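Local coordinates for protein peptidase, M20/M25/M40 family (Staphylococcus aureus, PDB 4EWT) that is a putative dimanganese amidohydrolase of the M20 peptidase family that probably cleaves the amide bond of N-acylated amino acids, at residues K195-I209 against F240-V253. Sequence-based numbering, arbitrary orientation.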
# COMPACT_ATOMS: atom_id res chain seq x y z
N LYS A 195 7.95 -18.24 3.71
CA LYS A 195 9.09 -19.11 3.81
C LYS A 195 10.27 -18.27 4.29
O LYS A 195 10.64 -17.28 3.66
CB LYS A 195 9.40 -19.75 2.46
CG LYS A 195 10.71 -20.52 2.43
CD LYS A 195 11.10 -20.91 1.00
CE LYS A 195 10.86 -22.37 0.76
NZ LYS A 195 11.98 -23.19 1.30
N GLY A 196 10.84 -18.66 5.43
CA GLY A 196 12.02 -18.03 5.99
C GLY A 196 13.28 -18.31 5.19
O GLY A 196 13.32 -19.23 4.38
N GLY A 197 14.30 -17.50 5.41
CA GLY A 197 15.58 -17.68 4.74
C GLY A 197 16.54 -16.59 5.15
O GLY A 197 16.15 -15.62 5.81
N HIS A 198 17.81 -16.76 4.79
CA HIS A 198 18.84 -15.78 5.10
C HIS A 198 18.52 -14.44 4.44
O HIS A 198 18.09 -14.39 3.28
CB HIS A 198 20.22 -16.29 4.68
CG HIS A 198 21.35 -15.64 5.41
ND1 HIS A 198 22.29 -14.86 4.77
CD2 HIS A 198 21.67 -15.62 6.72
CE1 HIS A 198 23.16 -14.40 5.66
NE2 HIS A 198 22.80 -14.85 6.85
N GLY A 199 18.72 -13.35 5.18
CA GLY A 199 18.34 -12.01 4.75
C GLY A 199 18.99 -11.48 3.48
O GLY A 199 18.50 -10.53 2.88
N SER A 200 20.10 -12.09 3.09
CA SER A 200 20.82 -11.70 1.87
C SER A 200 20.34 -12.38 0.57
O SER A 200 20.89 -12.12 -0.51
CB SER A 200 22.30 -11.98 2.06
OG SER A 200 22.48 -13.37 2.31
N SER A 201 19.36 -13.26 0.68
CA SER A 201 18.85 -13.98 -0.49
C SER A 201 17.33 -13.97 -0.50
O SER A 201 16.70 -15.03 -0.34
CB SER A 201 19.37 -15.42 -0.49
OG SER A 201 20.78 -15.42 -0.56
N PRO A 202 16.73 -12.77 -0.67
CA PRO A 202 15.27 -12.66 -0.60
C PRO A 202 14.56 -13.47 -1.68
O PRO A 202 13.43 -13.90 -1.48
CB PRO A 202 15.02 -11.15 -0.81
CG PRO A 202 16.22 -10.66 -1.55
CD PRO A 202 17.37 -11.50 -1.08
N HIS A 203 15.24 -13.70 -2.80
CA HIS A 203 14.67 -14.47 -3.91
C HIS A 203 14.43 -15.93 -3.57
O HIS A 203 13.62 -16.59 -4.20
CB HIS A 203 15.59 -14.39 -5.13
CG HIS A 203 16.98 -14.87 -4.85
ND1 HIS A 203 17.57 -15.91 -5.55
CD2 HIS A 203 17.88 -14.47 -3.93
CE1 HIS A 203 18.79 -16.10 -5.08
NE2 HIS A 203 19.00 -15.24 -4.10
N MET A 204 15.14 -16.41 -2.57
CA MET A 204 15.04 -17.76 -2.04
C MET A 204 13.98 -17.85 -0.96
O MET A 204 13.68 -18.88 -0.49
CB MET A 204 16.34 -18.19 -1.37
CG MET A 204 17.51 -18.65 -2.20
SD MET A 204 17.08 -18.97 -3.83
CE MET A 204 16.69 -20.71 -3.77
N ALA A 205 13.47 -16.73 -0.52
CA ALA A 205 12.52 -16.75 0.58
C ALA A 205 11.15 -16.20 0.14
O ALA A 205 10.99 -15.77 -1.02
CB ALA A 205 13.08 -15.99 1.77
N ASN A 206 10.18 -16.23 1.05
CA ASN A 206 8.88 -15.57 0.82
C ASN A 206 8.50 -14.80 2.08
O ASN A 206 8.07 -15.37 3.07
CB ASN A 206 7.80 -16.58 0.45
CG ASN A 206 6.55 -15.93 -0.13
OD1 ASN A 206 5.53 -16.60 -0.30
ND2 ASN A 206 6.62 -14.65 -0.46
N ASP A 207 8.66 -13.49 2.00
CA ASP A 207 8.66 -12.60 3.16
C ASP A 207 7.24 -12.47 3.76
O ASP A 207 6.37 -11.88 3.16
CB ASP A 207 9.22 -11.25 2.67
CG ASP A 207 9.66 -10.34 3.78
OD1 ASP A 207 9.07 -10.38 4.89
OD2 ASP A 207 10.62 -9.55 3.53
N ALA A 208 7.02 -13.04 4.94
CA ALA A 208 5.71 -12.91 5.57
C ALA A 208 5.42 -11.48 6.07
O ALA A 208 4.27 -11.07 6.15
CB ALA A 208 5.53 -13.91 6.69
N ILE A 209 6.46 -10.74 6.42
CA ILE A 209 6.25 -9.37 6.91
C ILE A 209 5.75 -8.47 5.78
O ILE A 209 4.82 -7.71 5.96
CB ILE A 209 7.49 -8.79 7.65
CG1 ILE A 209 7.59 -9.46 9.03
CG2 ILE A 209 7.42 -7.24 7.77
CD1 ILE A 209 8.92 -9.26 9.75
N PHE A 240 0.01 -7.27 15.28
CA PHE A 240 0.75 -7.74 14.12
C PHE A 240 2.00 -8.36 14.74
O PHE A 240 2.97 -7.66 15.05
CB PHE A 240 1.08 -6.54 13.20
CG PHE A 240 1.72 -6.91 11.86
CD1 PHE A 240 1.13 -6.51 10.67
CD2 PHE A 240 2.93 -7.59 11.79
CE1 PHE A 240 1.72 -6.81 9.43
CE2 PHE A 240 3.52 -7.91 10.55
CZ PHE A 240 2.92 -7.52 9.38
N ASP A 241 1.95 -9.67 14.99
CA ASP A 241 3.07 -10.32 15.66
C ASP A 241 4.06 -10.82 14.64
O ASP A 241 3.91 -11.90 14.10
CB ASP A 241 2.59 -11.42 16.61
CG ASP A 241 3.72 -12.01 17.45
OD1 ASP A 241 4.80 -11.39 17.58
OD2 ASP A 241 3.51 -13.12 17.99
N GLY A 242 5.07 -9.99 14.35
CA GLY A 242 6.11 -10.29 13.37
C GLY A 242 7.53 -10.14 13.91
O GLY A 242 8.47 -9.90 13.15
N LYS A 243 7.68 -10.27 15.23
CA LYS A 243 8.99 -10.14 15.85
C LYS A 243 9.92 -11.26 15.38
O LYS A 243 9.54 -12.42 15.30
CB LYS A 243 8.89 -10.10 17.38
CG LYS A 243 10.25 -9.79 18.05
CD LYS A 243 10.14 -9.83 19.55
CE LYS A 243 11.53 -9.71 20.21
NZ LYS A 243 12.34 -8.58 19.59
N GLY A 244 11.14 -10.89 15.04
CA GLY A 244 12.06 -11.85 14.46
C GLY A 244 13.48 -11.47 14.73
O GLY A 244 13.77 -10.80 15.71
N GLN A 245 14.36 -11.90 13.84
CA GLN A 245 15.77 -11.66 13.94
C GLN A 245 16.18 -10.75 12.78
O GLN A 245 15.71 -10.93 11.64
CB GLN A 245 16.52 -13.00 13.89
CG GLN A 245 15.74 -14.15 14.55
CD GLN A 245 16.60 -15.35 14.91
OE1 GLN A 245 17.69 -15.54 14.37
NE2 GLN A 245 16.12 -16.16 15.86
N PHE A 246 17.04 -9.79 13.08
CA PHE A 246 17.48 -8.78 12.11
C PHE A 246 17.62 -9.10 10.62
O PHE A 246 17.06 -8.41 9.73
CB PHE A 246 18.89 -8.29 12.48
CG PHE A 246 18.88 -7.03 13.24
CD1 PHE A 246 18.50 -5.85 12.62
CD2 PHE A 246 19.18 -7.03 14.60
CE1 PHE A 246 18.46 -4.64 13.34
CE2 PHE A 246 19.14 -5.83 15.34
CZ PHE A 246 18.78 -4.64 14.70
N ASN A 247 18.36 -10.20 10.41
CA ASN A 247 18.89 -10.63 9.13
C ASN A 247 18.36 -11.99 8.68
O ASN A 247 19.04 -12.73 7.95
CB ASN A 247 20.36 -10.83 9.36
CG ASN A 247 20.61 -11.45 10.70
OD1 ASN A 247 19.65 -11.78 11.43
ND2 ASN A 247 21.88 -11.58 11.08
N VAL A 248 17.17 -12.33 9.17
CA VAL A 248 16.48 -13.53 8.73
C VAL A 248 15.16 -13.02 8.17
O VAL A 248 14.46 -12.26 8.82
CB VAL A 248 16.24 -14.50 9.92
CG1 VAL A 248 15.35 -15.67 9.53
CG2 VAL A 248 17.58 -15.02 10.48
N ILE A 249 14.86 -13.40 6.93
CA ILE A 249 13.54 -13.11 6.36
C ILE A 249 12.47 -13.91 7.11
O ILE A 249 12.57 -15.14 7.23
CB ILE A 249 13.50 -13.39 4.84
CG1 ILE A 249 14.30 -12.33 4.10
CG2 ILE A 249 12.04 -13.42 4.33
CD1 ILE A 249 14.88 -12.80 2.79
N LYS A 250 11.48 -13.20 7.63
CA LYS A 250 10.50 -13.77 8.54
C LYS A 250 9.51 -14.74 7.86
O LYS A 250 8.89 -14.40 6.85
CB LYS A 250 9.79 -12.64 9.30
CG LYS A 250 8.77 -13.08 10.35
CD LYS A 250 9.44 -13.45 11.67
CE LYS A 250 8.53 -14.28 12.56
NZ LYS A 250 9.24 -14.82 13.75
N ASP A 251 9.38 -15.94 8.43
CA ASP A 251 8.64 -17.06 7.81
C ASP A 251 7.13 -17.01 8.02
O ASP A 251 6.37 -17.52 7.19
CB ASP A 251 9.18 -18.41 8.30
CG ASP A 251 8.92 -18.66 9.77
OD1 ASP A 251 8.94 -17.70 10.58
OD2 ASP A 251 8.71 -19.85 10.14
N VAL A 252 6.71 -16.41 9.14
CA VAL A 252 5.32 -16.39 9.54
C VAL A 252 5.03 -15.12 10.35
O VAL A 252 5.86 -14.69 11.16
CB VAL A 252 4.91 -17.68 10.31
CG1 VAL A 252 5.75 -17.85 11.55
CG2 VAL A 252 3.43 -17.66 10.68
N VAL A 253 3.89 -14.49 10.08
CA VAL A 253 3.37 -13.44 10.96
C VAL A 253 1.97 -13.83 11.46
O VAL A 253 1.19 -14.49 10.76
CB VAL A 253 3.42 -11.98 10.36
CG1 VAL A 253 4.82 -11.62 9.82
CG2 VAL A 253 2.39 -11.77 9.30
O HOH W 1 11.05 -10.42 6.72
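I249 pushes its side chain into the loop 199-207, and its carbons meet the first segment one after another. CB lies 3.6 Å from G197 O, beside the backbone strand it pairs with. CG2, anti to the backbone N because chi1 is -72°, drops between the CB of A205 and the CA of D207, 3.7 Å from the latter. CG1 takes the other way, past the CA of G199, and carries CD1 to P202 CA at 3.4 Å, tighter than usual for two carbons. A branched aliphatic chain suits this place because CG2 fills the side toward D207 while CD1 extends toward P202, and the small A205 lets both methyls touch its CB. R225 of the third subunit also packs on I249.

The backbones meet as a short antiparallel pairing: I249 N donates to G197 O (2.8 Å), while the return bond from G197 N to I249 O is weak. G196 brings its CA to 3.2 Å from that same I249 O, a CA-H...O contact; a CB here would sit tight against D251 CB, so glycine suits the close approach. This pairing puts the short strand 197-198 on the edge of the antiparallel sheet of the domain distant from the two manganese ions, the lid or dimerisation domain of M20 enzymes; in keeping with that, F240 and G242 pair with a strand of the second subunit.

Beyond the strand, A208 N donates to K250 O (3.0 Å, 162° at the hydrogen) as helix 208-226 begins. D207 is its N-cap: OD1 accepts weakly from I209 N and also takes a water that bridges to K250 N, whereas OD2 forms a salt bridge with R225 of the third subunit. I209 reaches across K250, its CD1 3.5 Å from K250 CB, and its CG1 touches V253 CG1 where the two side chains cross at about a right angle.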